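Local structure of xylose isomerase domain protein (3U0H) at residues E112-R115 with Y116-L120; G237-A241 with G242-P246. The protein probably acts as an isomerase, being a TIM-barrel protein of the xylose isomerase-like family that assembles from four chains. All blocks are in the same frame, centred on the assembly; numbering follows the deposited sequence.

Contact 1: E112-R115 with Y116-L120; sequences EPVR and YISQL
P113 O receives the amide of I117, with 2.9 Å between P113 O and I117 N, and the isoleucine side chain closes over the same carbonyl: I117 CB stands 3.2 Å from P113 O, with CG1 almost as near. This is a worked example of a helix start, in which the first turn sets the i to i+4 pattern that later turns repeat. E112 holds the N-cap position, and its carbonyl opens the series, E112 O to Y116 N at 3.0 Å; R115 O continues it by accepting Q119 N at 3.1 Å. Between them in sequence, V114 O meets two groups of one residue. S118 N reaches V114 O at 3.2 Å from above the carbonyl plane, and the serine hydroxyl turns back toward the same oxygen, because OG lies beside its own backbone N (chi1 -58°). The modelled V114 O to S118 OG separation of 2.4 Å is very short and its exact value doubtful. V114 CG2 lies 3.8 Å from S118 OG, and elsewhere on the turn P113 CB approaches I117 CD1 at 4.3 Å, a loose apolar contact. R115 leaves the turn by a bend at chi2 (-101°), which takes its guanidinium off the helix to a salt bridge with D161 of the second subunit. The turn opens helix 113-131, with P113 against Y153 of strand 153-154, I117 on F155 and on F165 of helix 159-169, and Y116 against Y73 and W106, while V114 packs on F155, and S118 on T164, both of the second subunit.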
ATOM      1  N   GLU A 112     -21.335 -19.350  -3.605  1.00 26.91           N
ATOM      2  CA  GLU A 112     -20.247 -19.660  -4.527  1.00 27.90           C
ATOM      3  C   GLU A 112     -18.902 -19.102  -3.983  1.00 27.04           C
ATOM      4  O   GLU A 112     -18.847 -17.938  -3.570  1.00 28.74           O
ATOM      5  CB  GLU A 112     -20.540 -19.078  -5.922  1.00 30.76           C
ATOM      6  CG  GLU A 112     -21.867 -19.530  -6.495  1.00 30.60           C
ATOM      7  CD  GLU A 112     -21.932 -21.034  -6.574  1.00 32.92           C
ATOM      8  OE1 GLU A 112     -21.101 -21.633  -7.304  1.00 32.69           O
ATOM      9  OE2 GLU A 112     -22.808 -21.606  -5.882  1.00 35.58           O
ATOM     10  N   PRO A 113     -17.842 -19.958  -3.921  1.00 26.57           N
ATOM     11  CA  PRO A 113     -16.531 -19.657  -3.336  1.00 23.70           C
ATOM     12  C   PRO A 113     -15.882 -18.398  -3.875  1.00 21.75           C
ATOM     13  O   PRO A 113     -15.407 -17.609  -3.073  1.00 21.21           O
ATOM     14  CB  PRO A 113     -15.683 -20.869  -3.735  1.00 23.44           C
ATOM     15  CG  PRO A 113     -16.637 -21.979  -3.747  1.00 24.75           C
ATOM     16  CD  PRO A 113     -17.912 -21.390  -4.303  1.00 26.47           C
ATOM     17  N   VAL A 114     -15.850 -18.195  -5.194  1.00 19.09           N
ATOM     18  CA  VAL A 114     -15.080 -17.086  -5.672  1.00 19.53           C
ATOM     19  C   VAL A 114     -15.665 -15.778  -5.154  1.00 20.59           C
ATOM     20  O   VAL A 114     -14.900 -14.888  -4.750  1.00 20.76           O
ATOM     21  CB  VAL A 114     -14.910 -17.041  -7.189  1.00 20.22           C
ATOM     22  CG1 VAL A 114     -16.243 -16.999  -7.923  1.00 18.14           C
ATOM     23  CG2 VAL A 114     -13.997 -15.848  -7.536  1.00 19.94           C
ATOM     24  N   ARG A 115     -17.000 -15.698  -5.089  1.00 20.17           N
ATOM     25  CA  ARG A 115     -17.717 -14.525  -4.563  1.00 21.29           C
ATOM     26  C   ARG A 115     -17.537 -14.383  -3.048  1.00 21.12           C
ATOM     27  O   ARG A 115     -17.267 -13.309  -2.538  1.00 19.23           O
ATOM     28  CB  ARG A 115     -19.230 -14.643  -4.819  1.00 24.58           C
ATOM     29  CG  ARG A 115     -19.617 -15.025  -6.268  1.00 31.49           C
ATOM     30  CD  ARG A 115     -20.058 -13.836  -7.092  1.00 35.53           C
ATOM     31  NE  ARG A 115     -20.238 -14.187  -8.501  1.00 40.59           N
ATOM     32  CZ  ARG A 115     -21.207 -13.716  -9.285  1.00 40.97           C
ATOM     33  NH1 ARG A 115     -22.118 -12.894  -8.806  1.00 44.26           N
ATOM     34  NH2 ARG A 115     -21.273 -14.077 -10.556  1.00 42.41           N
ATOM     35  N   TYR A 116     -17.731 -15.466  -2.341  1.00 18.96           N
ATOM     36  CA  TYR A 116     -17.872 -15.391  -0.916  1.00 20.39           C
ATOM     37  C   TYR A 116     -16.521 -15.053  -0.333  1.00 20.24           C
ATOM     38  O   TYR A 116     -16.389 -14.134   0.455  1.00 20.87           O
ATOM     39  CB  TYR A 116     -18.329 -16.747  -0.408  1.00 19.89           C
ATOM     40  CG  TYR A 116     -18.404 -16.865   1.059  1.00 21.13           C
ATOM     41  CD1 TYR A 116     -17.345 -17.306   1.793  1.00 20.97           C
ATOM     42  CD2 TYR A 116     -19.566 -16.550   1.741  1.00 23.05           C
ATOM     43  CE1 TYR A 116     -17.434 -17.442   3.166  1.00 20.49           C
ATOM     44  CE2 TYR A 116     -19.656 -16.691   3.124  1.00 22.06           C
ATOM     45  CZ  TYR A 116     -18.579 -17.156   3.823  1.00 20.83           C
ATOM     46  OH  TYR A 116     -18.644 -17.269   5.211  1.00 25.36           O
ATOM     47  N   ILE A 117     -15.523 -15.794  -0.789  1.00 19.37           N
ATOM     48  CA  ILE A 117     -14.156 -15.711  -0.294  1.00 18.90           C
ATOM     49  C   ILE A 117     -13.518 -14.405  -0.720  1.00 18.61           C
ATOM     50  O   ILE A 117     -12.849 -13.785   0.090  1.00 17.42           O
ATOM     51  CB  ILE A 117     -13.248 -16.890  -0.774  1.00 17.61           C
ATOM     52  CG1 ILE A 117     -13.823 -18.213  -0.272  1.00 18.12           C
ATOM     53  CG2 ILE A 117     -11.842 -16.760  -0.270  1.00 18.66           C
ATOM     54  CD1 ILE A 117     -13.039 -19.500  -0.615  1.00 18.40           C
ATOM     55  N   SER A 118     -13.725 -13.973  -1.957  1.00 18.19           N
ATOM     56  CA  SER A 118     -13.103 -12.739  -2.418  1.00 18.14           C
ATOM     57  C   SER A 118     -13.651 -11.488  -1.682  1.00 20.58           C
ATOM     58  O   SER A 118     -12.857 -10.609  -1.262  1.00 19.20           O
ATOM     59  CB  SER A 118     -13.338 -12.538  -3.903  1.00 18.94           C
ATOM     60  OG  SER A 118     -12.846 -13.612  -4.663  1.00 17.00           O
ATOM     61  N   GLN A 119     -14.995 -11.416  -1.535  1.00 18.21           N
ATOM     62  CA  GLN A 119     -15.583 -10.276  -0.896  1.00 18.72           C
ATOM     63  C   GLN A 119     -15.127 -10.265   0.572  1.00 18.94           C
ATOM     64  O   GLN A 119     -14.762  -9.200   1.138  1.00 18.39           O
ATOM     65  CB  GLN A 119     -17.111 -10.297  -0.977  1.00 17.79           C
ATOM     66  CG  GLN A 119     -17.703  -9.079  -0.357  1.00 19.02           C
ATOM     67  CD  GLN A 119     -19.229  -9.035  -0.394  1.00 19.84           C
ATOM     68  OE1 GLN A 119     -19.925  -9.449   0.569  1.00 20.98           O
ATOM     69  NE2 GLN A 119     -19.742  -8.490  -1.455  1.00 16.34           N
ATOM     70  N   LEU A 120     -15.191 -11.423   1.194  1.00 17.78           N
ATOM     71  CA  LEU A 120     -14.823 -11.477   2.590  1.00 20.35           C
ATOM     72  C   LEU A 120     -13.307 -11.055   2.794  1.00 20.18           C
ATOM     73  O   LEU A 120     -12.983 -10.311   3.716  1.00 19.03           O
ATOM     74  CB  LEU A 120     -15.169 -12.849   3.183  1.00 18.68           C
ATOM     75  CG  LEU A 120     -14.864 -13.001   4.664  1.00 18.85           C
ATOM     76  CD1 LEU A 120     -15.809 -12.160   5.471  1.00 18.66           C
ATOM     77  CD2 LEU A 120     -14.920 -14.468   5.103  1.00 19.15           C
TER

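Contact 2: G237-A241 with G242-P246; sequences GLYLA and GYRGP
The guanidinium of R244 lies flat over one face of the Y239 ring, planes 6° apart and centres 3.7 Å apart, a cation-pi stack in which CZ sits above the ring and NH1 toward its rim; at the edge of the guanidinium lie Y239 O and a water. The stack decorates a Schellman motif, which ends helix 231-241. G242, with positive phi, is its C' residue: two amides, Y243 N at 3.2 Å and G242 N at 3.1 Å, hold L238 O, and G242 N adds a weak bond to Y239 O at 3.0 Å. A side chain at G242 would run into A241 O.

R244 folds back by a bend at chi2 (-67°), which brings NH1 onto a lone pair of Y239 O at 2.9 Å and nearly straight (173°). NH1 also donates to Y243 O, and the water bridges NH2 to Y239 O, so a carbonyl at the negative end of the helix faces a cation that probably offsets its partial negative charge. NE makes a salt bridge to E53 of the third subunit. Replacing R244 with a leucine would probably leave that E53 without its charged mate and the Y239 ring without its stacking partner. Farther along, G245 N lies over one face of the Y243 ring, toward its rim, and the hydroxyl donates at the ring's edge: Y243 OH to P246 O, 2.6 Å.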
ATOM      1  N   GLY A 237       2.082 -24.082  24.186  1.00 23.07           N
ATOM      2  CA  GLY A 237       2.383 -23.750  22.810  1.00 23.37           C
ATOM      3  C   GLY A 237       2.198 -22.261  22.594  1.00 23.57           C
ATOM      4  O   GLY A 237       2.990 -21.662  21.956  1.00 23.28           O
ATOM      5  N   LEU A 238       1.130 -21.698  23.150  1.00 22.13           N
ATOM      6  CA  LEU A 238       0.827 -20.313  22.959  1.00 22.93           C
ATOM      7  C   LEU A 238       1.927 -19.525  23.654  1.00 25.53           C
ATOM      8  O   LEU A 238       2.503 -18.604  23.030  1.00 21.78           O
ATOM      9  CB  LEU A 238      -0.582 -19.988  23.515  1.00 21.29           C
ATOM     10  CG  LEU A 238      -1.644 -20.605  22.597  1.00 22.43           C
ATOM     11  CD1 LEU A 238      -3.044 -20.607  23.194  1.00 21.57           C
ATOM     12  CD2 LEU A 238      -1.555 -19.902  21.239  1.00 20.86           C
ATOM     13  N   TYR A 239       2.261 -19.942  24.895  1.00 24.09           N
ATOM     14  CA  TYR A 239       3.357 -19.342  25.631  1.00 25.85           C
ATOM     15  C   TYR A 239       4.688 -19.358  24.858  1.00 27.28           C
ATOM     16  O   TYR A 239       5.389 -18.350  24.872  1.00 27.23           O
ATOM     17  CB  TYR A 239       3.563 -19.948  27.031  1.00 27.26           C
ATOM     18  CG  TYR A 239       4.516 -19.136  27.928  1.00 28.91           C
ATOM     19  CD1 TYR A 239       4.073 -18.019  28.640  1.00 32.26           C
ATOM     20  CD2 TYR A 239       5.851 -19.479  28.053  1.00 31.92           C
ATOM     21  CE1 TYR A 239       4.948 -17.281  29.444  1.00 35.51           C
ATOM     22  CE2 TYR A 239       6.738 -18.749  28.851  1.00 31.61           C
ATOM     23  CZ  TYR A 239       6.285 -17.659  29.536  1.00 33.65           C
ATOM     24  OH  TYR A 239       7.160 -16.944  30.308  1.00 37.96           O
ATOM     25  N   LEU A 240       5.051 -20.460  24.207  1.00 27.61           N
ATOM     26  CA  LEU A 240       6.347 -20.497  23.462  1.00 28.53           C
ATOM     27  C   LEU A 240       6.266 -19.656  22.155  1.00 27.29           C
ATOM     28  O   LEU A 240       7.241 -19.055  21.717  1.00 29.22           O
ATOM     29  CB  LEU A 240       6.763 -21.921  23.130  1.00 29.63           C
ATOM     30  CG  LEU A 240       7.141 -22.825  24.289  1.00 34.93           C
ATOM     31  CD1 LEU A 240       7.078 -24.271  23.776  1.00 36.78           C
ATOM     32  CD2 LEU A 240       8.522 -22.474  24.875  1.00 32.51           C
ATOM     33  N   ALA A 241       5.085 -19.585  21.555  1.00 24.20           N
ATOM     34  CA  ALA A 241       4.833 -18.570  20.530  1.00 23.86           C
ATOM     35  C   ALA A 241       5.238 -17.191  20.977  1.00 23.17           C
ATOM     36  O   ALA A 241       5.729 -16.427  20.171  1.00 26.58           O
ATOM     37  CB  ALA A 241       3.387 -18.556  20.146  1.00 21.38           C
ATOM     38  N   GLY A 242       4.968 -16.858  22.247  1.00 22.95           N
ATOM     39  CA  GLY A 242       5.227 -15.552  22.809  1.00 22.39           C
ATOM     40  C   GLY A 242       3.963 -14.781  23.170  1.00 23.28           C
ATOM     41  O   GLY A 242       3.984 -13.580  23.304  1.00 24.25           O
ATOM     42  N   TYR A 243       2.842 -15.452  23.343  1.00 25.71           N
ATOM     43  CA  TYR A 243       1.618 -14.757  23.762  1.00 25.88           C
ATOM     44  C   TYR A 243       1.663 -14.383  25.248  1.00 25.11           C
ATOM     45  O   TYR A 243       2.032 -15.207  26.073  1.00 22.13           O
ATOM     46  CB  TYR A 243       0.439 -15.657  23.529  1.00 26.87           C
ATOM     47  CG  TYR A 243      -0.865 -15.001  23.847  1.00 25.19           C
ATOM     48  CD1 TYR A 243      -1.372 -14.037  23.001  1.00 23.41           C
ATOM     49  CD2 TYR A 243      -1.603 -15.363  24.984  1.00 23.96           C
ATOM     50  CE1 TYR A 243      -2.570 -13.426  23.273  1.00 25.58           C
ATOM     51  CE2 TYR A 243      -2.822 -14.746  25.285  1.00 24.24           C
ATOM     52  CZ  TYR A 243      -3.310 -13.784  24.414  1.00 24.60           C
ATOM     53  OH  TYR A 243      -4.510 -13.127  24.634  1.00 25.52           O
ATOM     54  N   ARG A 244       1.310 -13.141  25.562  1.00 26.00           N
ATOM     55  CA  ARG A 244       1.407 -12.620  26.923  1.00 30.63           C
ATOM     56  C   ARG A 244       0.199 -11.749  27.239  1.00 36.29           C
ATOM     57  O   ARG A 244       0.371 -10.572  27.601  1.00 49.67           O
ATOM     58  CB  ARG A 244       2.670 -11.727  27.111  1.00 27.65           C
ATOM     59  CG  ARG A 244       3.999 -12.408  26.847  1.00 25.22           C
ATOM     60  CD  ARG A 244       4.309 -13.479  27.878  1.00 22.63           C
ATOM     61  NE  ARG A 244       5.625 -14.080  27.660  1.00 21.93           N
ATOM     62  CZ  ARG A 244       5.885 -15.165  26.939  1.00 22.86           C
ATOM     63  NH1 ARG A 244       4.888 -15.839  26.298  1.00 20.39           N
ATOM     64  NH2 ARG A 244       7.184 -15.570  26.820  1.00 21.30           N
ATOM     65  N   GLY A 245      -1.001 -12.286  27.105  1.00 30.81           N
ATOM     66  CA  GLY A 245      -2.189 -11.517  27.399  1.00 28.20           C
ATOM     67  C   GLY A 245      -3.298 -12.384  27.949  1.00 27.58           C
ATOM     68  O   GLY A 245      -3.046 -13.402  28.589  1.00 26.66           O
ATOM     69  N   PRO A 246      -4.547 -11.953  27.742  1.00 27.82           N
ATOM     70  CA  PRO A 246      -5.685 -12.594  28.374  1.00 25.48           C
ATOM     71  C   PRO A 246      -6.092 -13.875  27.722  1.00 23.55           C
ATOM     72  O   PRO A 246      -6.052 -14.020  26.469  1.00 21.15           O
ATOM     73  CB  PRO A 246      -6.815 -11.570  28.183  1.00 29.23           C
ATOM     74  CG  PRO A 246      -6.392 -10.752  27.003  1.00 29.41           C
ATOM     75  CD  PRO A 246      -4.913 -10.624  27.222  1.00 29.60           C
TER
HETATM   76  O   HOH W   1       8.065 -17.370  24.889  1.00 42.72           O

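In the fold
Contact 1 comes first along the chain and contact 2 about 120 residues later, with their centres about 32 Å apart and nearest atoms about 22 Å apart. Each belongs to a helix of the same eight-stranded parallel barrel. Residues 112-120 begin helix 113-131, which comes after barrel strand 100-104 and the short strand 108-109 and leads to strand 137-141; residues 237-246 end helix 231-241 and lead into strand 246-249, which closes the barrel beside strand 5-8. One thus starts a barrel helix and the other stops one. Both also face other copies of the protein, contact 1 the second subunit and contact 2 the third, so both helix ends also lie at contacts between subunits.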